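GTN Reductase (Agrobacterium tumefaciens, PDB 5N6G) binds flavin mononucleotide and probably reduces activated carbon-carbon double bonds, as an ene-reductase of the Old Yellow Enzyme family. Local coordinates at residues 266-271 against 302-307; 234-239 against 275-280; 248-253 against 286-291. All blocks are in the same frame, centred on the assembly; numbering follows the deposited sequence.

Contact 1 (266-271 against 302-307); sequences VVEGAT and WIANNG. With FMN (flavin mononucleotide), chain B.
V266 and V267 pair with A304 and N305 in the TIM barrel, where parallel strands 263-267 and 301-305 end at the FMN site of this Old Yellow Enzyme relative. The parallel register is fixed by three backbone hydrogen bonds: V266 N to I303 O at 2.9 Å, N305 N to V266 O at 2.9 Å, and E268 N to N305 O at 3.0 Å. V267 and N305 project side by side into the barrel, whereas V266 and A304 occupy the outer face. N305 has CG anti to the backbone N (chi1 168°), which carries its amide to the ribityl-phosphate chain of FMN. There OD1 accepts the hydroxyl of FMN O3' at 2.6 Å while ND2 donates to FMN O5' at 3.0 Å, so the two ends of one amide limit its rotation. N306 ties the strand ends together differently: its ND2 donates to E268 O at 2.8 Å, that oxygen lying near the N306 amide plane while ND2 sits 35° out of the E268 carbonyl plane; G273 O is a further acceptor. N306 OD1 takes the backbone N-H of G272, so this amide braces the turn that brings T271 to the flavin. G307 N adds a phosphate bond, donating to FMN O1P at 2.8 Å. On the outer face the carboxylate of E268 lies over A304 CB; its OE2 receives a bond from a water that accepts the N-H of W302 NE1 at 2.9 Å, in the indole plane. E268 OE1 is held by R275 and Y308. V267 rests on R230 of strand 227-231 and bonds through its backbone to L231, A304 bonds likewise to A324 of strand 324-327, and helix 286-295 covers the outside through F289, Y286 and K290.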
loop_
_atom_site.group_PDB
_atom_site.type_symbol
_atom_site.label_atom_id
_atom_site.label_comp_id
_atom_site.label_asym_id
_atom_site.label_seq_id
_atom_site.Cartn_x
_atom_site.Cartn_y
_atom_site.Cartn_z
ATOM N N VAL A 266 -0.243 6.929 6.294
ATOM C CA VAL A 266 -1.370 6.611 7.165
ATOM C C VAL A 266 -2.684 6.901 6.453
ATOM O O VAL A 266 -2.897 8.010 5.942
ATOM C CB VAL A 266 -1.286 7.383 8.496
ATOM C CG1 VAL A 266 -1.280 8.886 8.266
ATOM C CG2 VAL A 266 -2.427 6.996 9.422
ATOM N N VAL A 267 -3.569 5.905 6.452
ATOM C CA VAL A 267 -4.962 6.046 6.033
ATOM C C VAL A 267 -5.746 6.512 7.247
ATOM O O VAL A 267 -5.836 5.800 8.256
ATOM C CB VAL A 267 -5.526 4.718 5.498
ATOM C CG1 VAL A 267 -7.001 4.858 5.110
ATOM C CG2 VAL A 267 -4.705 4.201 4.311
ATOM N N GLU A 268 -6.348 7.690 7.141
ATOM C CA GLU A 268 -7.105 8.288 8.225
ATOM C C GLU A 268 -8.578 7.941 8.043
ATOM O O GLU A 268 -9.253 8.491 7.168
ATOM C CB GLU A 268 -6.870 9.797 8.247
ATOM C CG GLU A 268 -5.399 10.119 8.498
ATOM C CD GLU A 268 -5.057 11.598 8.381
ATOM O OE1 GLU A 268 -5.630 12.308 7.519
ATOM O OE2 GLU A 268 -4.185 12.036 9.158
ATOM N N GLY A 269 -9.075 7.032 8.871
ATOM C CA GLY A 269 -10.457 6.608 8.790
ATOM C C GLY A 269 -10.662 5.334 7.996
ATOM O O GLY A 269 -9.749 4.543 7.760
ATOM N N ALA A 270 -11.913 5.126 7.596
ATOM C CA ALA A 270 -12.226 3.989 6.742
ATOM C C ALA A 270 -11.700 4.251 5.337
ATOM O O ALA A 270 -11.940 5.315 4.762
ATOM C CB ALA A 270 -13.735 3.749 6.722
ATOM N N THR A 271 -10.956 3.291 4.786
ATOM C CA THR A 271 -10.362 3.496 3.471
ATOM C C THR A 271 -11.448 3.773 2.452
ATOM O O THR A 271 -12.308 2.919 2.205
ATOM C CB THR A 271 -9.556 2.264 3.057
ATOM O OG1 THR A 271 -8.774 1.806 4.167
ATOM C CG2 THR A 271 -8.635 2.638 1.901
ATOM N N TRP A 302 5.876 12.008 7.019
ATOM C CA TRP A 302 4.549 11.623 7.483
ATOM C C TRP A 302 3.551 11.947 6.370
ATOM O O TRP A 302 3.214 13.125 6.154
ATOM C CB TRP A 302 4.188 12.366 8.766
ATOM C CG TRP A 302 2.996 11.803 9.449
ATOM C CD1 TRP A 302 1.700 12.235 9.332
ATOM C CD2 TRP A 302 2.965 10.686 10.349
ATOM N NE1 TRP A 302 0.872 11.453 10.102
ATOM C CE2 TRP A 302 1.623 10.499 10.738
ATOM C CE3 TRP A 302 3.943 9.838 10.876
ATOM C CZ2 TRP A 302 1.240 9.515 11.642
ATOM C CZ3 TRP A 302 3.561 8.843 11.734
ATOM C CH2 TRP A 302 2.224 8.682 12.107
ATOM N N ILE A 303 3.070 10.905 5.695
ATOM C CA ILE A 303 2.216 11.026 4.519
ATOM C C ILE A 303 0.818 10.619 4.938
ATOM O O ILE A 303 0.623 9.515 5.444
ATOM C CB ILE A 303 2.686 10.130 3.358
ATOM C CG1 ILE A 303 4.154 10.377 3.004
ATOM C CG2 ILE A 303 1.743 10.323 2.183
ATOM C CD1 ILE A 303 4.695 9.385 1.953
ATOM N N ALA A 304 -0.151 11.483 4.712
ATOM C CA ALA A 304 -1.517 11.208 5.122
ATOM C C ALA A 304 -2.397 11.019 3.904
ATOM O O ALA A 304 -2.157 11.603 2.853
ATOM C CB ALA A 304 -2.091 12.343 5.967
ATOM N N ASN A 305 -3.438 10.213 4.088
ATOM C CA ASN A 305 -4.368 9.864 3.036
ATOM C C ASN A 305 -5.768 9.734 3.601
ATOM O O ASN A 305 -5.951 9.459 4.793
ATOM C CB ASN A 305 -3.983 8.535 2.388
ATOM C CG ASN A 305 -5.068 7.998 1.508
ATOM O OD1 ASN A 305 -5.838 7.122 1.904
ATOM N ND2 ASN A 305 -5.161 8.535 0.303
ATOM N N ASN A 306 -6.738 9.934 2.694
ATOM C CA ASN A 306 -8.136 9.519 2.727
ATOM C C ASN A 306 -9.056 10.733 2.820
ATOM O O ASN A 306 -9.165 11.397 3.860
ATOM C CB ASN A 306 -8.440 8.519 3.843
ATOM C CG ASN A 306 -9.835 7.917 3.688
ATOM O OD1 ASN A 306 -10.217 7.479 2.599
ATOM N ND2 ASN A 306 -10.620 7.942 4.763
ATOM N N GLY A 307 -9.702 11.055 1.706
ATOM C CA GLY A 307 -10.686 12.118 1.685
ATOM C C GLY A 307 -10.137 13.522 1.614
ATOM O O GLY A 307 -10.887 14.471 1.854
HETATM N N1 FMN B . -4.827 1.037 -1.140
HETATM C C2 FMN B . -3.649 0.337 -1.046
HETATM O O2 FMN B . -2.932 0.390 -0.021
HETATM N N3 FMN B . -3.225 -0.421 -2.115
HETATM C C4 FMN B . -3.905 -0.594 -3.306
HETATM O O4 FMN B . -3.414 -1.258 -4.219
HETATM C C4A FMN B . -5.159 0.121 -3.385
HETATM N N5 FMN B . -5.850 0.038 -4.495
HETATM C C5A FMN B . -6.963 0.852 -4.619
HETATM C C6 FMN B . -7.641 0.862 -5.833
HETATM C C7 FMN B . -8.692 1.741 -6.053
HETATM C C7M FMN B . -9.376 1.737 -7.398
HETATM C C8 FMN B . -9.088 2.624 -5.042
HETATM C C8M FMN B . -10.181 3.632 -5.269
HETATM C C9 FMN B . -8.429 2.603 -3.815
HETATM C C9A FMN B . -7.363 1.728 -3.604
HETATM N N10 FMN B . -6.604 1.762 -2.415
HETATM C C10 FMN B . -5.513 0.951 -2.263
HETATM C "C1'" FMN B . -6.896 2.814 -1.431
HETATM C "C2'" FMN B . -6.303 4.148 -1.867
HETATM O "O2'" FMN B . -4.872 4.087 -1.874
HETATM C "C3'" FMN B . -6.742 5.318 -0.987
HETATM O "O3'" FMN B . -6.417 5.040 0.373
HETATM C "C4'" FMN B . -8.236 5.623 -1.073
HETATM O "O4'" FMN B . -8.632 5.775 -2.438
HETATM C "C5'" FMN B . -8.622 6.844 -0.257
HETATM O "O5'" FMN B . -7.961 8.020 -0.767
HETATM P P FMN B . -8.684 9.161 -1.668
HETATM O O1P FMN B . -9.770 9.743 -0.789
HETATM O O2P FMN B . -9.277 8.422 -2.856
HETATM O O3P FMN B . -7.592 10.107 -2.014
HETATM O O HOH W 1 -1.998 11.785 10.443
#

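Contact 2 (234-239 against 275-280); sequences VTPAND and RDFKQG
V234 turns its carbonyl toward F277 and Q279, and its CA comes within 5.8 Å of K278 CA, the nearest CA pair of two irregular segments. Both belong to loops at the C-terminal ends of TIM-barrel strands: segment 234-239 follows strand 227-231, while strand 263-267 precedes segment 275-280. Direct hydrogen bonding between them is absent; a carbonyl, apolar side chains and a bridging water make the join. V234 O lies in the plane of the F277 ring at its edge, 3.4 Å from CD2 and also close to CE2, an arrangement that sets the weakly positive ring hydrogens against a carbonyl oxygen. F277 gets there because its CG stands anti to the backbone N (chi1 -172°), swinging the ring across to the other loop. The side chains of P236 and F277 point toward each other, P236 CD lying 3.6 Å from F277 CE2 and P236 CG 3.8 Å from F277 CZ. The approach is oblique, and three proline carbons, CB, CG and CD, share it. V234 CG2 packs in turn against the backbone of the aromatic residue, 3.5 Å from F277 O, and F284 also touches the V234 side chain. Q279 runs extended beyond CG, its aliphatic part passing V234 O and its amide ending beside P236, where NE2 is 3.8 Å from P236 CB. The polar ends of that amide are spoken for: NE2 donates to I240 O and OE1 accepts from E242 N, so Q279 also holds the continuation of the first loop. A water bridges the loops, donating one hydrogen to T235 O and the other to Q279 OE1, each at 2.6 Å.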
loop_
_atom_site.group_PDB
_atom_site.type_symbol
_atom_site.label_atom_id
_atom_site.label_comp_id
_atom_site.label_asym_id
_atom_site.label_seq_id
_atom_site.Cartn_x
_atom_site.Cartn_y
_atom_site.Cartn_z
ATOM N N VAL A 234 -7.980 2.056 11.652
ATOM C CA VAL A 234 -9.378 1.790 11.964
ATOM C C VAL A 234 -10.162 1.225 10.801
ATOM O O VAL A 234 -11.368 1.020 10.932
ATOM C CB VAL A 234 -10.092 3.053 12.496
ATOM C CG1 VAL A 234 -9.417 3.572 13.755
ATOM C CG2 VAL A 234 -10.142 4.142 11.452
ATOM N N THR A 235 -9.538 0.962 9.683
ATOM C CA THR A 235 -10.323 0.666 8.505
ATOM C C THR A 235 -11.047 -0.674 8.641
ATOM O O THR A 235 -10.484 -1.632 9.169
ATOM C CB THR A 235 -9.455 0.648 7.268
ATOM O OG1 THR A 235 -10.323 0.476 6.144
ATOM C CG2 THR A 235 -8.454 -0.468 7.311
ATOM N N PRO A 236 -12.278 -0.771 8.149
ATOM C CA PRO A 236 -13.002 -2.048 8.161
ATOM C C PRO A 236 -12.776 -2.897 6.918
ATOM O O PRO A 236 -13.469 -3.905 6.726
ATOM C CB PRO A 236 -14.444 -1.574 8.233
ATOM C CG PRO A 236 -14.464 -0.323 7.417
ATOM C CD PRO A 236 -13.125 0.322 7.639
ATOM N N ALA A 237 -11.860 -2.488 6.067
ATOM C CA ALA A 237 -11.598 -3.199 4.824
ATOM C C ALA A 237 -11.362 -4.686 5.067
ATOM O O ALA A 237 -10.647 -5.085 5.984
ATOM C CB ALA A 237 -10.371 -2.588 4.145
ATOM N N ASN A 238 -11.922 -5.502 4.176
ATOM C CA ASN A 238 -11.658 -6.936 4.147
ATOM C C ASN A 238 -11.993 -7.608 5.479
ATOM O O ASN A 238 -11.322 -8.552 5.920
ATOM C CB ASN A 238 -10.229 -7.197 3.687
ATOM C CG ASN A 238 -10.046 -6.785 2.233
ATOM O OD1 ASN A 238 -10.828 -7.212 1.373
ATOM N ND2 ASN A 238 -9.118 -5.874 1.971
ATOM N N ASP A 239 -13.096 -7.168 6.074
ATOM C CA ASP A 239 -13.788 -7.887 7.142
ATOM C C ASP A 239 -13.012 -7.917 8.457
ATOM O O ASP A 239 -13.265 -8.794 9.291
ATOM C CB ASP A 239 -14.101 -9.322 6.693
ATOM C CG ASP A 239 -15.248 -9.944 7.436
ATOM O OD1 ASP A 239 -16.144 -9.203 7.894
ATOM O OD2 ASP A 239 -15.280 -11.208 7.535
ATOM N N ARG A 275 -13.609 9.738 7.339
ATOM C CA ARG A 275 -12.369 9.995 8.055
ATOM C C ARG A 275 -12.532 9.798 9.556
ATOM O O ARG A 275 -11.545 9.512 10.242
ATOM C CB ARG A 275 -11.894 11.427 7.761
ATOM C CG ARG A 275 -11.312 11.578 6.372
ATOM C CD ARG A 275 -10.979 13.022 6.026
ATOM N NE ARG A 275 -10.126 13.614 7.033
ATOM C CZ ARG A 275 -8.826 13.376 7.144
ATOM N NH1 ARG A 275 -8.212 12.574 6.285
ATOM N NH2 ARG A 275 -8.140 13.953 8.116
ATOM N N ASP A 276 -13.741 9.993 10.089
ATOM C CA ASP A 276 -13.966 9.868 11.529
ATOM C C ASP A 276 -14.470 8.485 11.941
ATOM O O ASP A 276 -14.942 8.307 13.074
ATOM C CB ASP A 276 -14.937 10.947 12.016
ATOM C CG ASP A 276 -16.338 10.772 11.475
ATOM O OD1 ASP A 276 -16.583 9.812 10.715
ATOM O OD2 ASP A 276 -17.209 11.600 11.826
ATOM N N PHE A 277 -14.348 7.506 11.056
ATOM C CA PHE A 277 -14.774 6.149 11.354
ATOM C C PHE A 277 -14.066 5.604 12.594
ATOM O O PHE A 277 -12.887 5.885 12.853
ATOM C CB PHE A 277 -14.485 5.266 10.139
ATOM C CG PHE A 277 -15.038 3.883 10.246
ATOM C CD1 PHE A 277 -16.379 3.640 10.023
ATOM C CD2 PHE A 277 -14.205 2.821 10.563
ATOM C CE1 PHE A 277 -16.882 2.367 10.128
ATOM C CE2 PHE A 277 -14.710 1.548 10.670
ATOM C CZ PHE A 277 -16.040 1.324 10.450
ATOM N N LYS A 278 -14.796 4.808 13.364
ATOM C CA LYS A 278 -14.187 4.000 14.403
ATOM C C LYS A 278 -14.941 2.686 14.477
ATOM O O LYS A 278 -16.105 2.594 14.098
ATOM C CB LYS A 278 -14.196 4.687 15.765
ATOM C CG LYS A 278 -15.570 4.936 16.325
ATOM C CD LYS A 278 -15.469 5.657 17.662
ATOM C CE LYS A 278 -16.814 5.992 18.222
ATOM N NZ LYS A 278 -17.522 4.791 18.697
ATOM N N GLN A 279 -14.265 1.688 15.006
ATOM C CA GLN A 279 -14.859 0.383 15.247
ATOM C C GLN A 279 -15.146 0.138 16.711
ATOM O O GLN A 279 -16.207 -0.378 17.046
ATOM C CB GLN A 279 -13.923 -0.714 14.737
ATOM C CG GLN A 279 -13.654 -0.648 13.270
ATOM C CD GLN A 279 -12.885 -1.869 12.762
ATOM O OE1 GLN A 279 -11.803 -2.162 13.223
ATOM N NE2 GLN A 279 -13.471 -2.576 11.793
ATOM N N GLY A 280 -14.204 0.460 17.582
ATOM C CA GLY A 280 -14.396 0.296 19.003
ATOM C C GLY A 280 -15.087 1.491 19.631
ATOM O O GLY A 280 -15.683 2.342 18.966
HETATM O O HOH W 2 -9.708 -2.140 11.617
#

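Contact 3 (248-253 against 286-291); sequences LYNYVV and YASFKA
F289 fills the interface of two outer helices of the TIM barrel, meeting Y249, N250 and V253. Segments 248-253 and 286-291 run in nearly the same direction, their axes inclined by 27° and 8.9 Å apart at closest approach. The tight part is buried. F289 CG lies anti to the backbone N (chi1 177°), which sends the ring toward the other helix, where CE1 touches V253 CG1 at 3.4 Å; the two side chains cross at about a right angle. At the ring edge and in its plane, Y249 O stands 3.4 Å from F289 CE1, and Y249 CB packs against the same carbon at 3.7 Å. The looser, partly exposed side is polar and rests on a single bond, from N250 ND2 to S288 OG at 3.2 Å, with the hydroxyl in the plane of the amide. N250 OD1 approaches F289 CA at 3.4 Å and also bonds to Q246 within its own helix, which helps to orient the amide. Beyond the pair, F284 meets the F289 ring edge-to-face, helix 184-189 packs on Y249 and V252, and helix 204-222 touches L248 and Y251.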
loop_
_atom_site.group_PDB
_atom_site.type_symbol
_atom_site.label_atom_id
_atom_site.label_comp_id
_atom_site.label_asym_id
_atom_site.label_seq_id
_atom_site.Cartn_x
_atom_site.Cartn_y
_atom_site.Cartn_z
ATOM N N LEU A 248 -2.340 -0.396 20.403
ATOM C CA LEU A 248 -1.714 -1.259 19.419
ATOM C C LEU A 248 -0.880 -0.449 18.454
ATOM O O LEU A 248 0.319 -0.724 18.256
ATOM C CB LEU A 248 -2.807 -1.996 18.653
ATOM C CG LEU A 248 -2.411 -2.930 17.513
ATOM C CD1 LEU A 248 -1.560 -4.102 17.997
ATOM C CD2 LEU A 248 -3.689 -3.388 16.804
ATOM N N TYR A 249 -1.513 0.545 17.833
ATOM C CA TYR A 249 -0.854 1.321 16.791
ATOM C C TYR A 249 0.151 2.315 17.362
ATOM O O TYR A 249 1.187 2.552 16.737
ATOM C CB TYR A 249 -1.909 2.004 15.924
ATOM C CG TYR A 249 -2.353 1.071 14.835
ATOM C CD1 TYR A 249 -1.671 1.016 13.617
ATOM C CD2 TYR A 249 -3.393 0.182 15.048
ATOM C CE1 TYR A 249 -2.062 0.147 12.626
ATOM C CE2 TYR A 249 -3.775 -0.708 14.077
ATOM C CZ TYR A 249 -3.110 -0.726 12.871
ATOM O OH TYR A 249 -3.518 -1.627 11.932
ATOM N N ASN A 250 -0.092 2.862 18.554
ATOM C CA ASN A 250 0.937 3.680 19.180
ATOM C C ASN A 250 2.177 2.848 19.446
ATOM O O ASN A 250 3.290 3.318 19.224
ATOM C CB ASN A 250 0.414 4.324 20.458
ATOM C CG ASN A 250 -0.446 5.578 20.189
ATOM O OD1 ASN A 250 -0.983 5.777 19.083
ATOM N ND2 ASN A 250 -0.585 6.412 21.211
ATOM N N TYR A 251 2.010 1.598 19.884
ATOM C CA TYR A 251 3.164 0.724 20.081
ATOM C C TYR A 251 3.890 0.487 18.766
ATOM O O TYR A 251 5.121 0.560 18.705
ATOM C CB TYR A 251 2.735 -0.610 20.696
ATOM C CG TYR A 251 3.864 -1.619 20.752
ATOM C CD1 TYR A 251 4.753 -1.627 21.808
ATOM C CD2 TYR A 251 4.036 -2.542 19.740
ATOM C CE1 TYR A 251 5.801 -2.537 21.842
ATOM C CE2 TYR A 251 5.065 -3.427 19.755
ATOM C CZ TYR A 251 5.945 -3.431 20.808
ATOM O OH TYR A 251 7.007 -4.333 20.853
ATOM N N VAL A 252 3.141 0.181 17.707
ATOM C CA VAL A 252 3.753 -0.097 16.406
ATOM C C VAL A 252 4.628 1.072 15.977
ATOM O O VAL A 252 5.795 0.887 15.605
ATOM C CB VAL A 252 2.675 -0.409 15.356
ATOM C CG1 VAL A 252 3.245 -0.340 13.950
ATOM C CG2 VAL A 252 2.105 -1.807 15.637
ATOM N N VAL A 253 4.079 2.291 16.003
ATOM C CA VAL A 253 4.886 3.397 15.482
ATOM C C VAL A 253 5.981 3.812 16.454
ATOM O O VAL A 253 7.009 4.340 16.020
ATOM C CB VAL A 253 4.075 4.639 15.066
ATOM C CG1 VAL A 253 3.351 4.399 13.804
ATOM C CG2 VAL A 253 3.196 5.173 16.200
ATOM N N TYR A 286 -5.293 10.649 15.972
ATOM C CA TYR A 286 -4.195 10.606 15.011
ATOM C C TYR A 286 -3.028 11.505 15.424
ATOM O O TYR A 286 -1.885 11.223 15.049
ATOM C CB TYR A 286 -4.705 10.990 13.626
ATOM C CG TYR A 286 -5.644 9.947 13.076
ATOM C CD1 TYR A 286 -5.167 8.896 12.322
ATOM C CD2 TYR A 286 -7.008 9.983 13.374
ATOM C CE1 TYR A 286 -6.023 7.903 11.837
ATOM C CE2 TYR A 286 -7.864 8.991 12.897
ATOM C CZ TYR A 286 -7.369 7.976 12.130
ATOM O OH TYR A 286 -8.239 6.999 11.657
ATOM N N ALA A 287 -3.281 12.573 16.177
ATOM C CA ALA A 287 -2.179 13.377 16.720
ATOM C C ALA A 287 -1.353 12.593 17.736
ATOM O O ALA A 287 -0.123 12.723 17.777
ATOM C CB ALA A 287 -2.728 14.646 17.356
ATOM N N SER A 288 -2.016 11.820 18.602
ATOM C CA SER A 288 -1.315 11.001 19.589
ATOM C C SER A 288 -0.481 9.934 18.895
ATOM O O SER A 288 0.648 9.620 19.308
ATOM C CB SER A 288 -2.348 10.354 20.522
ATOM O OG SER A 288 -1.757 9.371 21.358
ATOM N N PHE A 289 -1.042 9.369 17.834
ATOM C CA PHE A 289 -0.369 8.369 17.014
ATOM C C PHE A 289 0.895 8.937 16.379
ATOM O O PHE A 289 1.980 8.339 16.473
ATOM C CB PHE A 289 -1.388 7.888 15.973
ATOM C CG PHE A 289 -0.895 6.897 14.973
ATOM C CD1 PHE A 289 -0.332 5.681 15.351
ATOM C CD2 PHE A 289 -1.056 7.155 13.616
ATOM C CE1 PHE A 289 0.073 4.767 14.397
ATOM C CE2 PHE A 289 -0.650 6.252 12.666
ATOM C CZ PHE A 289 -0.086 5.057 13.050
ATOM N N LYS A 290 0.783 10.111 15.749
ATOM C CA LYS A 290 1.962 10.743 15.170
ATOM C C LYS A 290 2.976 11.099 16.244
ATOM O O LYS A 290 4.187 10.949 16.035
ATOM C CB LYS A 290 1.577 12.000 14.396
ATOM C CG LYS A 290 2.770 12.650 13.713
ATOM C CD LYS A 290 2.349 13.861 12.917
ATOM C CE LYS A 290 3.545 14.435 12.163
ATOM N NZ LYS A 290 3.277 15.797 11.645
ATOM N N ALA A 291 2.507 11.567 17.404
ATOM C CA ALA A 291 3.443 11.901 18.474
ATOM C C ALA A 291 4.178 10.674 18.983
ATOM O O ALA A 291 5.343 10.780 19.388
ATOM C CB ALA A 291 2.726 12.593 19.624
#

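Overall arrangement
The three contacts join neighbouring elements of one barrel sector at increasing distance from the flavin. Contact 1 binds FMN directly. Contact 2, its centre 12 Å from that of contact 1, touches contact 1 through T271 OG1 and T235 OG1, 2.8 Å apart, and through R275 NH1, 2.9 Å from N306 O; the side chain of T235 stays about 8 Å from both FMN and the bound 2-phenylacrylic acid. Contact 3 is outermost, the Y249 side chain lying about 12 Å from either ligand. Y286 connects all three: its OH is 2.9 Å from G269 N in contact 1 and 3.4 Å from V234 CG2 in contact 2.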